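Local coordinates for uncharacterized protein Atu1872 (Agrobacterium tumefaciens, PDB 2QNT) that is of unknown function but belongs to the glyoxalase/bleomycin resistance protein/dioxygenase family, at residues 14-18 / 68-72. Sequence-based numbering, arbitrary orientation.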
ATOM      1  N   PRO A  14       0.675  -4.068   4.225  1.00  8.57           N
ATOM      2  CA  PRO A  14       2.033  -4.568   4.416  1.00  8.51           C
ATOM      3  C   PRO A  14       2.054  -5.692   5.429  1.00  8.73           C
ATOM      4  O   PRO A  14       1.341  -5.650   6.446  1.00  8.81           O
ATOM      5  CB  PRO A  14       2.812  -3.354   4.911  1.00  8.85           C
ATOM      6  CG  PRO A  14       1.920  -2.191   4.684  1.00 12.27           C
ATOM      7  CD  PRO A  14       0.541  -2.642   4.572  1.00  8.86           C
ATOM      8  N   PHE A  15       2.914  -6.671   5.171  1.00  8.25           N
ATOM      9  CA  PHE A  15       3.104  -7.796   6.086  1.00  8.18           C
ATOM     10  C   PHE A  15       4.123  -7.417   7.144  1.00  8.30           C
ATOM     11  O   PHE A  15       5.111  -6.749   6.874  1.00  8.57           O
ATOM     12  CB  PHE A  15       3.651  -8.996   5.355  1.00  8.14           C
ATOM     13  CG  PHE A  15       2.724  -9.619   4.317  1.00  8.70           C
ATOM     14  CD1 PHE A  15       1.481  -9.081   4.005  1.00  8.95           C
ATOM     15  CD2 PHE A  15       3.166 -10.700   3.582  1.00  9.37           C
ATOM     16  CE1 PHE A  15       0.673  -9.656   3.006  1.00  9.90           C
ATOM     17  CE2 PHE A  15       2.342 -11.263   2.576  1.00  9.11           C
ATOM     18  CZ  PHE A  15       1.126 -10.728   2.309  1.00  9.89           C
ATOM     19  N   VAL A  16       3.855  -7.822   8.377  1.00  8.37           N
ATOM     20  CA  VAL A  16       4.734  -7.509   9.518  1.00  8.96           C
ATOM     21  C   VAL A  16       5.036  -8.758  10.322  1.00  9.27           C
ATOM     22  O   VAL A  16       4.227  -9.680  10.390  1.00  9.49           O
ATOM     23  CB  VAL A  16       4.146  -6.373  10.413  1.00  8.54           C
ATOM     24  CG1 VAL A  16       3.861  -5.134   9.551  1.00  9.45           C
ATOM     25  CG2 VAL A  16       2.884  -6.818  11.168  1.00  9.75           C
ATOM     26  N   ARG A  17       6.217  -8.804  10.932  1.00  9.51           N
ATOM     27  CA  ARG A  17       6.628  -9.976  11.717  1.00 11.12           C
ATOM     28  C   ARG A  17       5.944 -10.030  13.085  1.00 11.06           C
ATOM     29  O   ARG A  17       5.638 -11.121  13.586  1.00 11.81           O
ATOM     30  CB  ARG A  17       8.150  -9.994  11.879  1.00 12.50           C
ATOM     31  CG  ARG A  17       8.762 -11.263  12.358  1.00 14.76           C
ATOM     32  CD  ARG A  17      10.293 -11.126  12.430  0.30 13.88           C
ATOM     33  NE  ARG A  17      10.934 -11.418  11.141  0.30 16.03           N
ATOM     34  CZ  ARG A  17      12.194 -11.106  10.827  0.30 16.29           C
ATOM     35  NH1 ARG A  17      12.976 -10.473  11.694  0.30 16.47           N
ATOM     36  NH2 ARG A  17      12.677 -11.420   9.629  0.30 16.01           N
ATOM     37  N   ASP A  18       5.666  -8.869  13.661  1.00 13.56           N
ATOM     38  CA  ASP A  18       5.173  -8.776  15.041  1.00 13.62           C
ATOM     39  C   ASP A  18       4.130  -7.670  15.044  1.00 14.53           C
ATOM     40  O   ASP A  18       4.462  -6.500  14.901  1.00 15.05           O
ATOM     41  CB  ASP A  18       6.358  -8.470  15.979  1.00 14.59           C
ATOM     42  CG  ASP A  18       5.982  -8.435  17.434  1.00 15.40           C
ATOM     43  OD1 ASP A  18       4.992  -7.813  17.832  1.00 18.05           O
ATOM     44  OD2 ASP A  18       6.714  -9.055  18.218  1.00 22.15           O
ATOM     45  N   GLN A  68      12.172 -16.422   6.925  1.00 15.40           N
ATOM     46  CA  GLN A  68      12.115 -15.366   5.922  1.00 15.44           C
ATOM     47  C   GLN A  68      12.920 -14.109   6.252  1.00 15.74           C
ATOM     48  O   GLN A  68      13.090 -13.728   7.414  1.00 16.12           O
ATOM     49  CB  GLN A  68      10.673 -14.916   5.722  1.00 15.85           C
ATOM     50  CG  GLN A  68       9.888 -15.742   4.762  1.00 15.15           C
ATOM     51  CD  GLN A  68       8.511 -15.163   4.564  1.00 14.57           C
ATOM     52  OE1 GLN A  68       8.373 -14.008   4.157  1.00 10.87           O
ATOM     53  NE2 GLN A  68       7.487 -15.958   4.839  1.00 12.08           N
ATOM     54  N   GLU A  69      13.376 -13.448   5.191  1.00 15.25           N
ATOM     55  CA  GLU A  69      14.040 -12.179   5.308  1.00 15.40           C
ATOM     56  C   GLU A  69      12.992 -11.191   5.774  1.00 14.12           C
ATOM     57  O   GLU A  69      11.797 -11.481   5.780  1.00 13.71           O
ATOM     58  CB  GLU A  69      14.665 -11.739   3.972  1.00 15.29           C
ATOM     59  CG  GLU A  69      13.709 -11.708   2.772  1.00 15.67           C
ATOM     60  CD  GLU A  69      14.282 -11.000   1.547  1.00 15.75           C
ATOM     61  OE1 GLU A  69      15.188 -10.152   1.689  1.00 17.82           O
ATOM     62  OE2 GLU A  69      13.806 -11.294   0.431  1.00 17.12           O
ATOM     63  N   ALA A  70      13.460 -10.029   6.196  1.00 14.47           N
ATOM     64  CA  ALA A  70      12.580  -8.957   6.615  1.00 12.79           C
ATOM     65  C   ALA A  70      11.580  -8.697   5.517  1.00 12.84           C
ATOM     66  O   ALA A  70      11.892  -8.819   4.343  1.00 13.90           O
ATOM     67  CB  ALA A  70      13.386  -7.683   6.908  1.00 13.55           C
ATOM     68  N   TYR A  71      10.365  -8.321   5.908  1.00 10.84           N
ATOM     69  CA  TYR A  71       9.314  -8.019   4.913  1.00  9.53           C
ATOM     70  C   TYR A  71       9.587  -6.765   4.105  1.00 10.78           C
ATOM     71  O   TYR A  71       9.060  -6.592   3.018  1.00 11.25           O
ATOM     72  CB  TYR A  71       7.947  -7.945   5.605  1.00  9.66           C
ATOM     73  CG  TYR A  71       7.362  -9.279   5.916  1.00 10.51           C
ATOM     74  CD1 TYR A  71       7.134 -10.217   4.910  1.00 12.30           C
ATOM     75  CD2 TYR A  71       7.032  -9.638   7.208  1.00  9.85           C
ATOM     76  CE1 TYR A  71       6.599 -11.439   5.189  1.00 13.72           C
ATOM     77  CE2 TYR A  71       6.479 -10.852   7.500  1.00 12.04           C
ATOM     78  CZ  TYR A  71       6.291 -11.776   6.481  1.00 11.22           C
ATOM     79  OH  TYR A  71       5.732 -13.024   6.726  1.00 16.01           O
ATOM     80  N   GLY A  72      10.378  -5.858   4.629  1.00  9.86           N
ATOM     81  CA  GLY A  72      10.761  -4.696   3.855  1.00 11.17           C
ATOM     82  C   GLY A  72      11.696  -4.996   2.713  1.00 11.66           C
ATOM     83  O   GLY A  72      12.799  -5.494   2.945  1.00 11.98           O
TER
HETATM   84  O   HOH W   1       9.910 -11.377   8.371  1.00 40.24           O
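At the end of strand 7-16, an outer strand, within this chain, of one sheet of the glyoxalase-like fold, which runs on into the second subunit at Pro-14, Phe-15 packs against Tyr-71 from the loop that leads from helix 53-61 towards strand 76-82. Phe-15 CB sits 3.6 Å above the centroid of the Tyr-71 ring, only 7° off its normal, in a CH-pi contact. With CG beside its own backbone N (chi1 -66°), the Phe-15 ring swings off towards helix 53-61 yet keeps its edge on the same tyrosine face. This T-shaped pair has centroids 5.7 Å apart and planes at 86°; the Phe-15 ring continues onto Leu-56 and Trp-61 of helix 53-61. Phe-15 O lies 3.3 Å from Tyr-71 CB and accepts a hydrogen bond from His-120 NE2, while Tyr-71 OH is hydrogen-bonded to Glu-57 OE2.

Nearer the surface, the Arg-17 side chain bends at chi3 and brings NH2 to Gln-68 O, 3.2 Å away, in a weak hydrogen bond at the guanidinium edge. A water adds a second link, accepting from Arg-17 NE at 3.0 Å and donating to Glu-69 O. It rests off-centre over the face of Tyr-71 opposite Phe-15. Ring packing, anchored through the tyrosine hydroxyl to helix 53-61, thus joins strand and loop on the buried side, whereas the exposed arginine adds a weak direct bond and a water bridge to loop carbonyls.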